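Local coordinates for quinoline 2-oxidoreductase medium subunit (Pseudomonas putida, PDB 1T3Q), which binds FAD as the flavoprotein subunit of the molybdenum hydroxylase quinoline 2-oxidoreductase and probably takes part in its electron transfer, at residues C[6-17]-C[47-58]; C[191-199]-C[209-217]. One frame throughout, in Å; residues are numbered along the deposited sequence.

Contact 1 (C[6-17]-C[47-58])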
ATOM      1  N   PHE C   6      20.951  13.832  24.185  1.00 21.08           N
ATOM      2  CA  PHE C   6      21.947  13.668  25.246  1.00 19.60           C
ATOM      3  C   PHE C   6      22.772  12.403  25.026  1.00 20.65           C
ATOM      4  O   PHE C   6      22.347  11.492  24.315  1.00 20.92           O
ATOM      5  CB  PHE C   6      21.270  13.622  26.627  1.00 18.18           C
ATOM      6  CG  PHE C   6      20.164  12.602  26.738  1.00 18.73           C
ATOM      7  CD1 PHE C   6      20.453  11.245  26.862  1.00 18.20           C
ATOM      8  CD2 PHE C   6      18.829  13.001  26.688  1.00 18.43           C
ATOM      9  CE1 PHE C   6      19.424  10.299  26.931  1.00 18.40           C
ATOM     10  CE2 PHE C   6      17.798  12.067  26.757  1.00 19.00           C
ATOM     11  CZ  PHE C   6      18.096  10.711  26.879  1.00 18.03           C
ATOM     12  N   SER C   7      23.966  12.356  25.614  1.00 20.75           N
ATOM     13  CA  SER C   7      24.809  11.173  25.487  1.00 20.57           C
ATOM     14  C   SER C   7      24.470  10.256  26.657  1.00 19.65           C
ATOM     15  O   SER C   7      23.717  10.640  27.553  1.00 20.27           O
ATOM     16  CB  SER C   7      26.294  11.555  25.515  1.00 19.13           C
ATOM     17  OG  SER C   7      26.618  12.206  26.724  1.00 22.53           O
ATOM     18  N   TYR C   8      25.029   9.051  26.659  1.00 20.68           N
ATOM     19  CA  TYR C   8      24.729   8.083  27.708  1.00 22.21           C
ATOM     20  C   TYR C   8      25.937   7.262  28.133  1.00 21.88           C
ATOM     21  O   TYR C   8      26.739   6.845  27.301  1.00 22.72           O
ATOM     22  CB  TYR C   8      23.630   7.141  27.215  1.00 21.73           C
ATOM     23  CG  TYR C   8      23.302   5.985  28.134  1.00 22.56           C
ATOM     24  CD1 TYR C   8      22.363   6.119  29.160  1.00 21.95           C
ATOM     25  CD2 TYR C   8      23.897   4.735  27.945  1.00 22.00           C
ATOM     26  CE1 TYR C   8      22.017   5.032  29.970  1.00 19.61           C
ATOM     27  CE2 TYR C   8      23.562   3.646  28.747  1.00 22.61           C
ATOM     28  CZ  TYR C   8      22.621   3.801  29.756  1.00 22.14           C
ATOM     29  OH  TYR C   8      22.282   2.717  30.534  1.00 19.95           O
ATOM     30  N   ARG C   9      26.047   7.037  29.438  1.00 21.90           N
ATOM     31  CA  ARG C   9      27.127   6.243  30.011  1.00 23.86           C
ATOM     32  C   ARG C   9      26.576   5.436  31.178  1.00 23.38           C
ATOM     33  O   ARG C   9      25.724   5.916  31.926  1.00 24.09           O
ATOM     34  CB  ARG C   9      28.270   7.141  30.506  1.00 24.34           C
ATOM     35  CG  ARG C   9      29.064   7.790  29.396  1.00 26.12           C
ATOM     36  CD  ARG C   9      30.279   8.547  29.925  1.00 28.97           C
ATOM     37  NE  ARG C   9      31.259   7.678  30.577  1.00 28.56           N
ATOM     38  CZ  ARG C   9      32.505   8.053  30.857  1.00 30.26           C
ATOM     39  NH1 ARG C   9      32.913   9.275  30.537  1.00 29.71           N
ATOM     40  NH2 ARG C   9      33.344   7.214  31.452  1.00 29.58           N
ATOM     41  N   ALA C  10      27.059   4.207  31.321  1.00 22.76           N
ATOM     42  CA  ALA C  10      26.633   3.330  32.404  1.00 22.93           C
ATOM     43  C   ALA C  10      27.888   2.703  33.012  1.00 23.53           C
ATOM     44  O   ALA C  10      28.167   1.522  32.811  1.00 22.51           O
ATOM     45  CB  ALA C  10      25.702   2.247  31.872  1.00 22.19           C
ATOM     46  N   PRO C  11      28.665   3.499  33.759  1.00 25.12           N
ATOM     47  CA  PRO C  11      29.900   3.023  34.394  1.00 24.34           C
ATOM     48  C   PRO C  11      29.731   1.850  35.356  1.00 24.78           C
ATOM     49  O   PRO C  11      28.705   1.706  36.022  1.00 23.44           O
ATOM     50  CB  PRO C  11      30.456   4.279  35.066  1.00 24.80           C
ATOM     51  CG  PRO C  11      29.267   5.150  35.251  1.00 27.11           C
ATOM     52  CD  PRO C  11      28.455   4.931  34.016  1.00 24.32           C
ATOM     53  N   ALA C  12      30.764   1.017  35.419  1.00 25.71           N
ATOM     54  CA  ALA C  12      30.750  -0.169  36.266  1.00 25.34           C
ATOM     55  C   ALA C  12      31.127   0.107  37.713  1.00 26.17           C
ATOM     56  O   ALA C  12      31.103  -0.805  38.541  1.00 27.88           O
ATOM     57  CB  ALA C  12      31.680  -1.223  35.682  1.00 26.11           C
ATOM     58  N   SER C  13      31.479   1.353  38.027  1.00 25.48           N
ATOM     59  CA  SER C  13      31.851   1.688  39.394  1.00 24.97           C
ATOM     60  C   SER C  13      31.352   3.061  39.818  1.00 25.33           C
ATOM     61  O   SER C  13      31.155   3.950  38.988  1.00 25.28           O
ATOM     62  CB  SER C  13      33.374   1.632  39.570  1.00 25.96           C
ATOM     63  OG  SER C  13      33.997   2.793  39.045  1.00 22.84           O
ATOM     64  N   LEU C  14      31.159   3.220  41.123  1.00 23.57           N
ATOM     65  CA  LEU C  14      30.688   4.474  41.693  1.00 22.95           C
ATOM     66  C   LEU C  14      31.665   5.613  41.423  1.00 22.88           C
ATOM     67  O   LEU C  14      31.259   6.711  41.042  1.00 21.68           O
ATOM     68  CB  LEU C  14      30.485   4.313  43.204  1.00 23.15           C
ATOM     69  CG  LEU C  14      30.020   5.529  44.012  1.00 25.21           C
ATOM     70  CD1 LEU C  14      28.668   6.017  43.500  1.00 25.03           C
ATOM     71  CD2 LEU C  14      29.919   5.148  45.487  1.00 25.54           C
ATOM     72  N   GLN C  15      32.958   5.351  41.607  1.00 21.34           N
ATOM     73  CA  GLN C  15      33.957   6.387  41.391  1.00 21.83           C
ATOM     74  C   GLN C  15      33.906   6.942  39.972  1.00 22.13           C
ATOM     75  O   GLN C  15      34.089   8.142  39.764  1.00 22.74           O
ATOM     76  CB  GLN C  15      35.363   5.857  41.698  1.00 21.87           C
ATOM     77  N   GLU C  16      33.665   6.078  38.994  1.00 22.39           N
ATOM     78  CA  GLU C  16      33.587   6.550  37.620  1.00 23.62           C
ATOM     79  C   GLU C  16      32.343   7.423  37.447  1.00 23.23           C
ATOM     80  O   GLU C  16      32.385   8.439  36.753  1.00 21.54           O
ATOM     81  CB  GLU C  16      33.555   5.377  36.639  1.00 25.48           C
ATOM     82  CG  GLU C  16      33.506   5.824  35.188  1.00 30.74           C
ATOM     83  CD  GLU C  16      33.662   4.673  34.211  1.00 34.61           C
ATOM     84  OE1 GLU C  16      33.465   4.901  33.000  1.00 36.76           O
ATOM     85  OE2 GLU C  16      33.985   3.546  34.653  1.00 37.61           O
ATOM     86  N   VAL C  17      31.242   7.029  38.081  1.00 22.20           N
ATOM     87  CA  VAL C  17      30.004   7.808  38.007  1.00 21.83           C
ATOM     88  C   VAL C  17      30.288   9.205  38.550  1.00 23.18           C
ATOM     89  O   VAL C  17      29.978  10.211  37.915  1.00 23.12           O
ATOM     90  CB  VAL C  17      28.878   7.182  38.868  1.00 21.24           C
ATOM     91  CG1 VAL C  17      27.710   8.153  38.992  1.00 18.07           C
ATOM     92  CG2 VAL C  17      28.412   5.882  38.252  1.00 21.68           C
ATOM     93  N   PRO C  47      19.679  17.704  30.061  1.00 24.47           N
ATOM     94  CA  PRO C  47      20.992  17.160  30.416  1.00 22.85           C
ATOM     95  C   PRO C  47      21.862  16.976  29.184  1.00 23.06           C
ATOM     96  O   PRO C  47      21.361  16.779  28.079  1.00 24.54           O
ATOM     97  CB  PRO C  47      20.643  15.832  31.077  1.00 24.12           C
ATOM     98  CG  PRO C  47      19.418  15.400  30.307  1.00 25.22           C
ATOM     99  CD  PRO C  47      18.620  16.690  30.227  1.00 24.39           C
ATOM    100  N   SER C  48      23.173  17.043  29.374  1.00 22.38           N
ATOM    101  CA  SER C  48      24.096  16.860  28.269  1.00 22.50           C
ATOM    102  C   SER C  48      24.331  15.366  28.125  1.00 21.46           C
ATOM    103  O   SER C  48      24.524  14.849  27.024  1.00 20.22           O
ATOM    104  CB  SER C  48      25.424  17.550  28.584  1.00 24.10           C
ATOM    105  OG  SER C  48      25.942  17.066  29.810  1.00 25.15           O
ATOM    106  N   CYS C  49      24.289  14.675  29.260  1.00 21.38           N
ATOM    107  CA  CYS C  49      24.542  13.246  29.302  1.00 20.88           C
ATOM    108  C   CYS C  49      23.821  12.612  30.484  1.00 20.48           C
ATOM    109  O   CYS C  49      23.696  13.221  31.543  1.00 20.02           O
ATOM    110  CB  CYS C  49      26.055  13.019  29.436  1.00 23.85           C
ATOM    111  SG  CYS C  49      26.578  11.319  29.817  1.00 27.97           S
ATOM    112  N   LEU C  50      23.320  11.398  30.294  1.00 19.77           N
ATOM    113  CA  LEU C  50      22.658  10.700  31.385  1.00 19.04           C
ATOM    114  C   LEU C  50      23.599   9.601  31.844  1.00 19.23           C
ATOM    115  O   LEU C  50      24.078   8.803  31.039  1.00 18.71           O
ATOM    116  CB  LEU C  50      21.323  10.099  30.940  1.00 17.33           C
ATOM    117  CG  LEU C  50      20.207  11.105  30.633  1.00 17.79           C
ATOM    118  CD1 LEU C  50      18.902  10.354  30.415  1.00 16.70           C
ATOM    119  CD2 LEU C  50      20.062  12.092  31.786  1.00 15.70           C
ATOM    120  N   VAL C  51      23.865   9.575  33.142  1.00 19.55           N
ATOM    121  CA  VAL C  51      24.761   8.592  33.721  1.00 20.91           C
ATOM    122  C   VAL C  51      23.945   7.575  34.500  1.00 20.06           C
ATOM    123  O   VAL C  51      23.456   7.861  35.597  1.00 19.29           O
ATOM    124  CB  VAL C  51      25.771   9.264  34.665  1.00 21.95           C
ATOM    125  CG1 VAL C  51      26.782   8.236  35.157  1.00 23.42           C
ATOM    126  CG2 VAL C  51      26.466  10.419  33.937  1.00 20.41           C
ATOM    127  N   ASP C  52      23.817   6.391  33.917  1.00 19.77           N
ATOM    128  CA  ASP C  52      23.054   5.290  34.494  1.00 20.45           C
ATOM    129  C   ASP C  52      23.827   4.629  35.633  1.00 21.11           C
ATOM    130  O   ASP C  52      25.051   4.488  35.562  1.00 23.01           O
ATOM    131  CB  ASP C  52      22.764   4.248  33.400  1.00 19.04           C
ATOM    132  CG  ASP C  52      21.522   3.413  33.687  1.00 20.82           C
ATOM    133  OD1 ASP C  52      21.210   3.184  34.873  1.00 19.67           O
ATOM    134  OD2 ASP C  52      20.867   2.973  32.719  1.00 20.17           O
ATOM    135  N   LEU C  53      23.112   4.220  36.676  1.00 20.64           N
ATOM    136  CA  LEU C  53      23.730   3.560  37.820  1.00 20.79           C
ATOM    137  C   LEU C  53      23.495   2.050  37.769  1.00 20.12           C
ATOM    138  O   LEU C  53      23.827   1.337  38.716  1.00 21.91           O
ATOM    139  CB  LEU C  53      23.154   4.117  39.129  1.00 18.88           C
ATOM    140  CG  LEU C  53      23.261   5.628  39.351  1.00 19.28           C
ATOM    141  CD1 LEU C  53      22.603   5.993  40.669  1.00 19.75           C
ATOM    142  CD2 LEU C  53      24.724   6.056  39.350  1.00 19.53           C
ATOM    143  N   ARG C  54      22.948   1.560  36.658  1.00 19.99           N
ATOM    144  CA  ARG C  54      22.643   0.136  36.520  1.00 21.15           C
ATOM    145  C   ARG C  54      23.807  -0.823  36.755  1.00 21.29           C
ATOM    146  O   ARG C  54      23.595  -1.948  37.205  1.00 20.62           O
ATOM    147  CB  ARG C  54      22.030  -0.161  35.140  1.00 22.10           C
ATOM    148  CG  ARG C  54      22.947   0.094  33.955  1.00 24.72           C
ATOM    149  CD  ARG C  54      22.348  -0.441  32.649  1.00 28.43           C
ATOM    150  NE  ARG C  54      22.118  -1.887  32.706  1.00 33.28           N
ATOM    151  CZ  ARG C  54      21.692  -2.627  31.684  1.00 33.69           C
ATOM    152  NH1 ARG C  54      21.443  -2.070  30.507  1.00 32.27           N
ATOM    153  NH2 ARG C  54      21.504  -3.929  31.843  1.00 35.91           N
ATOM    154  N   ASN C  55      25.030  -0.395  36.460  1.00 22.05           N
ATOM    155  CA  ASN C  55      26.181  -1.278  36.629  1.00 23.20           C
ATOM    156  C   ASN C  55      26.981  -1.124  37.917  1.00 22.94           C
ATOM    157  O   ASN C  55      28.081  -1.663  38.033  1.00 25.84           O
ATOM    158  CB  ASN C  55      27.121  -1.149  35.431  1.00 23.49           C
ATOM    159  CG  ASN C  55      26.451  -1.527  34.131  1.00 23.84           C
ATOM    160  OD1 ASN C  55      25.740  -2.527  34.062  1.00 24.97           O
ATOM    161  ND2 ASN C  55      26.678  -0.734  33.092  1.00 24.61           N
ATOM    162  N   VAL C  56      26.436  -0.395  38.882  1.00 21.96           N
ATOM    163  CA  VAL C  56      27.114  -0.201  40.161  1.00 24.14           C
ATOM    164  C   VAL C  56      26.429  -1.157  41.137  1.00 23.44           C
ATOM    165  O   VAL C  56      25.534  -0.770  41.882  1.00 22.40           O
ATOM    166  CB  VAL C  56      26.972   1.257  40.643  1.00 24.18           C
ATOM    167  CG1 VAL C  56      27.874   1.504  41.845  1.00 24.62           C
ATOM    168  CG2 VAL C  56      27.327   2.210  39.505  1.00 21.99           C
ATOM    169  N   SER C  57      26.869  -2.413  41.114  1.00 25.18           N
ATOM    170  CA  SER C  57      26.288  -3.477  41.929  1.00 26.27           C
ATOM    171  C   SER C  57      26.023  -3.177  43.398  1.00 26.59           C
ATOM    172  O   SER C  57      24.966  -3.542  43.923  1.00 25.67           O
ATOM    173  CB  SER C  57      27.139  -4.748  41.819  1.00 26.89           C
ATOM    174  OG  SER C  57      28.439  -4.541  42.340  1.00 30.50           O
ATOM    175  N   GLU C  58      26.962  -2.521  44.070  1.00 26.41           N
ATOM    176  CA  GLU C  58      26.773  -2.223  45.486  1.00 28.06           C
ATOM    177  C   GLU C  58      25.493  -1.439  45.774  1.00 27.63           C
ATOM    178  O   GLU C  58      24.923  -1.558  46.856  1.00 26.35           O
ATOM    179  CB  GLU C  58      27.975  -1.458  46.044  1.00 31.99           C
ATOM    180  CG  GLU C  58      28.341  -0.214  45.265  1.00 37.38           C
ATOM    181  CD  GLU C  58      29.483  -0.454  44.296  1.00 40.97           C
ATOM    182  OE1 GLU C  58      29.405  -1.413  43.493  1.00 41.03           O
ATOM    183  OE2 GLU C  58      30.459   0.327  44.338  1.00 43.19           O
TER
HETATM  184  O   HOH W   1      22.629   0.213  29.528  1.00 28.21           O
HETATM  185  O   HOH W   2      26.065   1.961  35.662  1.00 23.00           O
HETATM  186  O   HOH W   3      29.915  -2.242  40.633  1.00 39.65           O
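Val17 packs against residues 47-58 with both methyls: CG1 lies 3.7 Å from Leu53 CD2 and 3.9 Å from Val51 CG1, while CG2 faces Val56 CG2. Leu53 itself touches the bound FAD. At the other end Leu50 CD1 sits over one face of the Phe6 ring, 3.8 Å from its centroid, a CH-pi contact. Between these apolar ends, Tyr8 has CG trans to its backbone N (chi1 174°), which carries the ring along the sheet until its OH donates to Asp52 OD2 at 2.6 Å. The carboxylate is met on its anti side, its plane 79° from the ring. Gln74 of the small subunit also binds OD2, and a phenylalanine in place of Tyr8 would probably leave that oxygen one donor short and break the water link to Arg54 NH1. Arg54 NH2 also binds Glu76 O of that subunit. Another water bridges Pro11 O, Asp52 O and Asn55 N, and Asn55 ND2 reaches Ala10 O at 2.7 Å. The solvent side is looser: Ala12 is exposed, with a water between its O and Glu58 OE1. Bonds such as Arg9 N to Leu50 O pair strands 7-9 and 49-52 in the parallel sheet of the FAD_PCMH-type FAD-binding domain.

Contact 2 (C[191-199]-C[209-217])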
ATOM      1  N   ALA C 191      -1.190  11.031  46.360  1.00 35.75           N
ATOM      2  CA  ALA C 191      -2.023  11.365  47.505  1.00 34.34           C
ATOM      3  C   ALA C 191      -2.199  12.852  47.757  1.00 32.54           C
ATOM      4  O   ALA C 191      -1.275  13.638  47.571  1.00 32.69           O
ATOM      5  CB  ALA C 191      -1.458  10.702  48.755  1.00 33.75           C
ATOM      6  N   LEU C 192      -3.398  13.236  48.175  1.00 32.46           N
ATOM      7  CA  LEU C 192      -3.658  14.626  48.506  1.00 32.77           C
ATOM      8  C   LEU C 192      -3.062  14.809  49.898  1.00 32.59           C
ATOM      9  O   LEU C 192      -2.541  15.872  50.230  1.00 32.12           O
ATOM     10  CB  LEU C 192      -5.161  14.913  48.538  1.00 33.67           C
ATOM     11  CG  LEU C 192      -5.895  14.926  47.193  1.00 35.26           C
ATOM     12  CD1 LEU C 192      -7.352  15.292  47.414  1.00 34.41           C
ATOM     13  CD2 LEU C 192      -5.235  15.929  46.256  1.00 35.07           C
ATOM     14  N   VAL C 193      -3.138  13.746  50.700  1.00 30.36           N
ATOM     15  CA  VAL C 193      -2.608  13.744  52.060  1.00 27.97           C
ATOM     16  C   VAL C 193      -2.265  12.324  52.506  1.00 27.76           C
ATOM     17  O   VAL C 193      -2.968  11.368  52.169  1.00 26.91           O
ATOM     18  CB  VAL C 193      -3.628  14.323  53.081  1.00 29.53           C
ATOM     19  CG1 VAL C 193      -3.970  15.764  52.733  1.00 29.62           C
ATOM     20  CG2 VAL C 193      -4.896  13.467  53.101  1.00 28.49           C
ATOM     21  N   MET C 194      -1.171  12.185  53.246  1.00 25.77           N
ATOM     22  CA  MET C 194      -0.778  10.885  53.768  1.00 24.25           C
ATOM     23  C   MET C 194      -0.413  11.067  55.233  1.00 23.29           C
ATOM     24  O   MET C 194      -0.085  12.172  55.662  1.00 22.31           O
ATOM     25  CB  MET C 194       0.398  10.294  52.984  1.00 24.56           C
ATOM     26  CG  MET C 194       1.663  11.138  52.940  1.00 23.86           C
ATOM     27  SD  MET C 194       2.969  10.259  52.050  1.00 25.91           S
ATOM     28  CE  MET C 194       2.504  10.552  50.366  1.00 24.47           C
ATOM     29  N   ALA C 195      -0.505   9.993  56.007  1.00 22.32           N
ATOM     30  CA  ALA C 195      -0.189  10.062  57.423  1.00 23.96           C
ATOM     31  C   ALA C 195       0.333   8.729  57.932  1.00 24.05           C
ATOM     32  O   ALA C 195      -0.029   7.662  57.427  1.00 22.41           O
ATOM     33  CB  ALA C 195      -1.423  10.481  58.220  1.00 23.88           C
ATOM     34  N   ALA C 196       1.197   8.803  58.933  1.00 23.46           N
ATOM     35  CA  ALA C 196       1.779   7.618  59.535  1.00 23.82           C
ATOM     36  C   ALA C 196       1.662   7.778  61.038  1.00 23.41           C
ATOM     37  O   ALA C 196       1.745   8.890  61.565  1.00 23.13           O
ATOM     38  CB  ALA C 196       3.243   7.480  59.127  1.00 23.63           C
ATOM     39  N   ALA C 197       1.451   6.667  61.727  1.00 24.05           N
ATOM     40  CA  ALA C 197       1.327   6.701  63.173  1.00 23.30           C
ATOM     41  C   ALA C 197       2.143   5.566  63.761  1.00 25.24           C
ATOM     42  O   ALA C 197       1.900   4.395  63.458  1.00 24.15           O
ATOM     43  CB  ALA C 197      -0.136   6.565  63.579  1.00 24.25           C
ATOM     44  N   GLY C 198       3.129   5.928  64.577  1.00 24.24           N
ATOM     45  CA  GLY C 198       3.971   4.941  65.227  1.00 24.73           C
ATOM     46  C   GLY C 198       3.640   4.986  66.706  1.00 25.15           C
ATOM     47  O   GLY C 198       3.795   6.026  67.349  1.00 25.01           O
ATOM     48  N   LEU C 199       3.186   3.863  67.253  1.00 25.45           N
ATOM     49  CA  LEU C 199       2.808   3.825  68.656  1.00 26.26           C
ATOM     50  C   LEU C 199       3.468   2.736  69.474  1.00 29.11           C
ATOM     51  O   LEU C 199       3.818   1.670  68.965  1.00 29.77           O
ATOM     52  CB  LEU C 199       1.296   3.645  68.790  1.00 25.50           C
ATOM     53  CG  LEU C 199       0.386   4.626  68.062  1.00 24.63           C
ATOM     54  CD1 LEU C 199      -1.059   4.215  68.291  1.00 23.81           C
ATOM     55  CD2 LEU C 199       0.636   6.040  68.555  1.00 22.87           C
ATOM     56  N   ALA C 209       4.386   8.014  71.086  1.00 24.01           N
ATOM     57  CA  ALA C 209       3.708   8.203  69.814  1.00 23.11           C
ATOM     58  C   ALA C 209       4.476   9.124  68.880  1.00 21.49           C
ATOM     59  O   ALA C 209       5.097  10.090  69.316  1.00 19.60           O
ATOM     60  CB  ALA C 209       2.300   8.762  70.048  1.00 21.54           C
ATOM     61  N   ARG C 210       4.437   8.795  67.593  1.00 21.72           N
ATOM     62  CA  ARG C 210       5.069   9.595  66.552  1.00 22.78           C
ATOM     63  C   ARG C 210       4.044   9.669  65.427  1.00 22.08           C
ATOM     64  O   ARG C 210       3.798   8.682  64.732  1.00 22.39           O
ATOM     65  CB  ARG C 210       6.364   8.947  66.047  1.00 23.17           C
ATOM     66  CG  ARG C 210       7.528   9.009  67.032  1.00 24.96           C
ATOM     67  CD  ARG C 210       8.053  10.435  67.230  1.00 28.08           C
ATOM     68  NE  ARG C 210       8.729  10.955  66.041  1.00 29.25           N
ATOM     69  CZ  ARG C 210       9.390  12.111  65.998  1.00 29.85           C
ATOM     70  NH1 ARG C 210       9.468  12.878  67.079  1.00 30.78           N
ATOM     71  NH2 ARG C 210       9.974  12.502  64.872  1.00 27.87           N
ATOM     72  N   ILE C 211       3.430  10.837  65.282  1.00 21.65           N
ATOM     73  CA  ILE C 211       2.422  11.076  64.258  1.00 21.06           C
ATOM     74  C   ILE C 211       3.032  11.993  63.209  1.00 21.85           C
ATOM     75  O   ILE C 211       3.602  13.030  63.549  1.00 20.84           O
ATOM     76  CB  ILE C 211       1.179  11.771  64.857  1.00 21.25           C
ATOM     77  CG1 ILE C 211       0.698  11.005  66.094  1.00 21.84           C
ATOM     78  CG2 ILE C 211       0.072  11.864  63.809  1.00 21.71           C
ATOM     79  CD1 ILE C 211       0.423   9.532  65.847  1.00 21.11           C
ATOM     80  N   ALA C 212       2.917  11.610  61.940  1.00 21.64           N
ATOM     81  CA  ALA C 212       3.475  12.406  60.855  1.00 22.60           C
ATOM     82  C   ALA C 212       2.530  12.523  59.668  1.00 23.24           C
ATOM     83  O   ALA C 212       1.841  11.570  59.309  1.00 23.27           O
ATOM     84  CB  ALA C 212       4.802  11.802  60.397  1.00 20.96           C
ATOM     85  N   LEU C 213       2.507  13.703  59.060  1.00 22.62           N
ATOM     86  CA  LEU C 213       1.667  13.950  57.897  1.00 23.53           C
ATOM     87  C   LEU C 213       2.539  14.341  56.712  1.00 24.34           C
ATOM     88  O   LEU C 213       3.489  15.113  56.856  1.00 22.83           O
ATOM     89  CB  LEU C 213       0.661  15.070  58.179  1.00 25.47           C
ATOM     90  CG  LEU C 213      -0.567  14.720  59.025  1.00 26.76           C
ATOM     91  CD1 LEU C 213      -0.145  14.342  60.438  1.00 26.42           C
ATOM     92  CD2 LEU C 213      -1.504  15.911  59.061  1.00 27.48           C
ATOM     93  N   GLY C 214       2.215  13.797  55.544  1.00 23.32           N
ATOM     94  CA  GLY C 214       2.975  14.114  54.353  1.00 24.84           C
ATOM     95  C   GLY C 214       2.074  14.603  53.238  1.00 24.99           C
ATOM     96  O   GLY C 214       0.853  14.447  53.304  1.00 23.95           O
ATOM     97  N   ALA C 215       2.679  15.204  52.216  1.00 25.22           N
ATOM     98  CA  ALA C 215       1.950  15.715  51.058  1.00 26.86           C
ATOM     99  C   ALA C 215       1.051  16.904  51.378  1.00 27.60           C
ATOM    100  O   ALA C 215       0.395  17.447  50.493  1.00 29.47           O
ATOM    101  CB  ALA C 215       1.131  14.595  50.419  1.00 25.86           C
ATOM    102  N   VAL C 216       1.006  17.304  52.643  1.00 28.82           N
ATOM    103  CA  VAL C 216       0.192  18.450  53.021  1.00 28.91           C
ATOM    104  C   VAL C 216       1.062  19.681  52.822  1.00 28.90           C
ATOM    105  O   VAL C 216       0.616  20.702  52.294  1.00 27.75           O
ATOM    106  CB  VAL C 216      -0.267  18.362  54.489  1.00 29.82           C
ATOM    107  CG1 VAL C 216      -1.102  19.582  54.844  1.00 31.12           C
ATOM    108  CG2 VAL C 216      -1.083  17.104  54.695  1.00 29.52           C
ATOM    109  N   GLU C 217       2.315  19.572  53.247  1.00 30.03           N
ATOM    110  CA  GLU C 217       3.272  20.653  53.088  1.00 31.63           C
ATOM    111  C   GLU C 217       4.476  20.125  52.317  1.00 31.94           C
ATOM    112  O   GLU C 217       4.560  18.926  52.047  1.00 32.94           O
ATOM    113  CB  GLU C 217       3.675  21.213  54.456  1.00 32.38           C
ATOM    114  CG  GLU C 217       2.552  22.036  55.077  1.00 34.51           C
ATOM    115  CD  GLU C 217       2.930  22.694  56.384  1.00 35.80           C
ATOM    116  OE1 GLU C 217       2.143  23.539  56.860  1.00 33.39           O
ATOM    117  OE2 GLU C 217       4.003  22.366  56.935  1.00 38.07           O
TER
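Met194 and Ala215 meet where the two strands part, and they have the most surface buried by the pairing. Met194 turns its CG between the backbone N and the carbonyl carbon (chi1 58°), which lays CG against the Gly214 peptide, 3.4 Å from Gly214 O. Gly214 has no side chain where this methylene packs. From there the chain bends at its last torsion, and CE comes within 4.3 Å of Ala215 CB. Ala215 has a positive phi (68°) directly after the strand; its methyl points back toward 191-199 and rests 3.8 Å from Ala191 O. Beyond it Val216 CG2 packs on Val193 CG1 at 3.7 Å. Outside the pair, Met194 touches Phe126 and the FAD-binding residue Glu123, both on helix 123-130, so this end of the pairing backs onto the flavin site.

The segments belong to a beta hairpin, strands 193-202 and 205-214, in the antiparallel sheet of the CO dehydrogenase flavoprotein C-terminal domain. Met194 and Gly214 form a hydrogen-bonded pair, with Gly214 N donating to Met194 O at 2.8 Å from well above the carbonyl plane. Ala196, third in buried surface, repeats the pattern with Ala212: its N reaches Ala212 O at 2.9 Å, this time in the carbonyl plane. The methyls of Ala196 and Ala212 lie on the same face as Met194, and Ala212 is covered by Phe126 and Thr130. On the other face Ile211 CD1 meets Ala197 CB at 3.8 Å, and Leu199 CD2 touches Ala209 CB at 3.5 Å, with helix 224-230 packing on Ala209 and Ile211.

Contact 1 closes before contact 2 opens along the chain, and the two lie on opposite sides of the chain's centre, their own centres 35 Å apart and their nearest atoms about 23 Å apart. They share no sheet. Contact 1 pairs strands 7-9 and 49-52 of the parallel sheet in the FAD-binding domain and adds the start of helix 14-23; segments 191-199 and 209-217 form the central pair of the four-stranded antiparallel sheet in the C-terminal domain. The FAD provides a common reference: Leu53 of contact 1 touches it, whereas the side chain of Met194 in contact 2 is about 7 Å from the FAD. Only contact 1 also meets the small subunit, so it lies at both the flavin site and that interface.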